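PDB 2O3L: hypothetical protein from Bacillus cereus, which is of unknown function but belongs to the DUF1048 family and folds as a compact, all-helical left-handed superhelix. Local coordinates for residues Y44-I47 against D48-E51. Numbering follows the deposited sequence.
Sequences YELI and DLFE
L46 lies against one face of the F50 ring, one helical turn further along helix 36-56. Followed outward, the F50 side chain first passes the backbone of its partner: CB sits 3.4 Å from L46 O, the carbonyl oxygen that also accepts the hydrogen bond from F50 N (2.8 Å), and CG and CD1 stay close to the same oxygen. Farther out the ring meets hydrocarbon. CE1 comes within 3.6 Å of L46 CD1, and CZ lies near both CD1 and CG of the leucine. L46 CG stands over the ring face as a CH-pi contact, 4.1 Å from the centroid and 14° off the normal. This branch point reaches the ring because it is anti to the leucine backbone N (chi1 -177°), while L46 CD1 also lies 4.2 Å from L49 CD2.

On the solvent-facing side, the like-charged carboxylates of E45 and D48 are turned 73° against each other. A single water donates to E45 OE1 and D48 OD2, 2.6 Å from each, and so bridges two oxygens that would otherwise be expected to repel. The other oxygen of D48, OD1, forms a salt bridge with R9 of helix 2-11, an arginine also paired with E51.

Four successive i to i+4 backbone bonds run from Y44 O to E51 N. With L46 and F50 facing helix 15-31, and F50 meeting Y17 edge-to-face, this is a regular amphipathic alpha-helix, packed at the centre of the all-helical superhelix.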
ATOM      1  N   TYR A  44      -4.628  -2.901   3.034  1.00 35.03           N
ATOM      2  CA  TYR A  44      -4.685  -2.756   4.490  1.00 36.98           C
ATOM      3  C   TYR A  44      -3.387  -3.290   5.135  1.00 39.45           C
ATOM      4  O   TYR A  44      -2.850  -2.662   6.070  1.00 37.92           O
ATOM      5  CB  TYR A  44      -5.927  -3.397   5.092  1.00 32.80           C
ATOM      6  CG  TYR A  44      -7.266  -2.852   4.532  1.00 35.10           C
ATOM      7  CD1 TYR A  44      -7.328  -1.623   3.835  1.00 41.12           C
ATOM      8  CD2 TYR A  44      -8.449  -3.531   4.736  1.00 40.37           C
ATOM      9  CE1 TYR A  44      -8.544  -1.145   3.335  1.00 45.24           C
ATOM     10  CE2 TYR A  44      -9.667  -3.066   4.233  1.00 39.59           C
ATOM     11  CZ  TYR A  44      -9.708  -1.870   3.532  1.00 43.70           C
ATOM     12  OH  TYR A  44     -10.910  -1.402   3.030  1.00 47.05           O
ATOM     13  N   GLU A  45      -2.886  -4.414   4.624  1.00 38.32           N
ATOM     14  CA  GLU A  45      -1.621  -4.926   5.103  1.00 40.54           C
ATOM     15  C   GLU A  45      -0.532  -3.904   4.843  1.00 38.44           C
ATOM     16  O   GLU A  45       0.349  -3.683   5.682  1.00 38.94           O
ATOM     17  CB  GLU A  45      -1.268  -6.278   4.480  1.00 38.70           C
ATOM     18  CG  GLU A  45      -2.183  -7.399   4.892  1.00 40.43           C
ATOM     19  CD  GLU A  45      -2.041  -7.838   6.352  1.00 31.82           C
ATOM     20  OE1 GLU A  45      -1.222  -7.263   7.121  1.00 38.64           O
ATOM     21  OE2 GLU A  45      -2.740  -8.798   6.705  1.00 33.90           O
ATOM     22  N   LEU A  46      -0.598  -3.273   3.687  1.00 37.55           N
ATOM     23  CA  LEU A  46       0.403  -2.298   3.336  1.00 39.44           C
ATOM     24  C   LEU A  46       0.354  -1.065   4.261  1.00 41.35           C
ATOM     25  O   LEU A  46       1.415  -0.499   4.596  1.00 41.65           O
ATOM     26  CB  LEU A  46       0.288  -1.880   1.885  1.00 41.71           C
ATOM     27  CG  LEU A  46       1.359  -0.888   1.390  1.00 49.00           C
ATOM     28  CD1 LEU A  46       2.693  -1.614   1.246  1.00 46.49           C
ATOM     29  CD2 LEU A  46       0.915  -0.320   0.056  1.00 49.84           C
ATOM     30  N   ILE A  47      -0.844  -0.680   4.703  1.00 37.72           N
ATOM     31  CA  ILE A  47      -0.978   0.450   5.623  1.00 36.60           C
ATOM     32  C   ILE A  47      -0.402   0.075   6.996  1.00 39.25           C
ATOM     33  O   ILE A  47       0.206   0.905   7.659  1.00 38.62           O
ATOM     34  CB  ILE A  47      -2.463   0.864   5.760  1.00 37.80           C
ATOM     35  CG1 ILE A  47      -2.930   1.477   4.425  1.00 44.86           C
ATOM     36  CG2 ILE A  47      -2.691   1.814   6.928  1.00 41.30           C
ATOM     37  CD1 ILE A  47      -4.433   1.514   4.246  1.00 47.23           C
ATOM     38  N   ASP A  48      -0.606  -1.163   7.443  1.00 37.84           N
ATOM     39  CA  ASP A  48       0.053  -1.616   8.663  1.00 39.00           C
ATOM     40  C   ASP A  48       1.582  -1.489   8.521  1.00 39.26           C
ATOM     41  O   ASP A  48       2.273  -1.058   9.440  1.00 40.03           O
ATOM     42  CB  ASP A  48      -0.290  -3.063   9.004  1.00 37.14           C
ATOM     43  CG  ASP A  48      -1.558  -3.204   9.810  1.00 48.56           C
ATOM     44  OD1 ASP A  48      -2.033  -2.199  10.358  1.00 52.12           O
ATOM     45  OD2 ASP A  48      -2.081  -4.331   9.905  1.00 50.58           O
ATOM     46  N   LEU A  49       2.102  -1.920   7.388  1.00 39.87           N
ATOM     47  CA  LEU A  49       3.557  -1.902   7.163  1.00 40.38           C
ATOM     48  C   LEU A  49       4.080  -0.444   7.104  1.00 38.64           C
ATOM     49  O   LEU A  49       5.081  -0.128   7.700  1.00 39.72           O
ATOM     50  CB  LEU A  49       3.887  -2.621   5.874  1.00 38.39           C
ATOM     51  CG  LEU A  49       5.362  -2.790   5.483  1.00 46.10           C
ATOM     52  CD1 LEU A  49       5.985  -3.863   6.283  1.00 41.87           C
ATOM     53  CD2 LEU A  49       5.503  -3.106   3.996  1.00 44.18           C
ATOM     54  N   PHE A  50       3.389   0.412   6.372  1.00 38.70           N
ATOM     55  CA  PHE A  50       3.727   1.815   6.279  1.00 39.85           C
ATOM     56  C   PHE A  50       3.602   2.535   7.625  1.00 41.97           C
ATOM     57  O   PHE A  50       4.478   3.343   7.975  1.00 43.09           O
ATOM     58  CB  PHE A  50       2.855   2.526   5.231  1.00 40.66           C
ATOM     59  CG  PHE A  50       3.330   2.406   3.814  1.00 38.03           C
ATOM     60  CD1 PHE A  50       4.211   1.441   3.410  1.00 40.03           C
ATOM     61  CD2 PHE A  50       2.819   3.282   2.844  1.00 42.48           C
ATOM     62  CE1 PHE A  50       4.614   1.347   2.069  1.00 40.47           C
ATOM     63  CE2 PHE A  50       3.244   3.214   1.524  1.00 44.80           C
ATOM     64  CZ  PHE A  50       4.137   2.234   1.124  1.00 40.71           C
ATOM     65  N   GLU A  51       2.567   2.240   8.411  1.00 40.82           N
ATOM     66  CA  GLU A  51       2.486   2.844   9.742  1.00 40.63           C
ATOM     67  C   GLU A  51       3.629   2.459  10.626  1.00 41.39           C
ATOM     68  O   GLU A  51       4.107   3.289  11.413  1.00 40.47           O
ATOM     69  CB  GLU A  51       1.227   2.459  10.510  1.00 42.24           C
ATOM     70  CG  GLU A  51       0.021   3.226  10.123  1.00 50.98           C
ATOM     71  CD  GLU A  51      -1.144   3.030  11.084  1.00 44.64           C
ATOM     72  OE1 GLU A  51      -1.161   2.062  11.891  1.00 45.46           O
ATOM     73  OE2 GLU A  51      -2.042   3.897  11.023  1.00 43.95           O
TER
HETATM   74  O   HOH W   1      -1.804  -6.880   9.609  1.00 32.45           O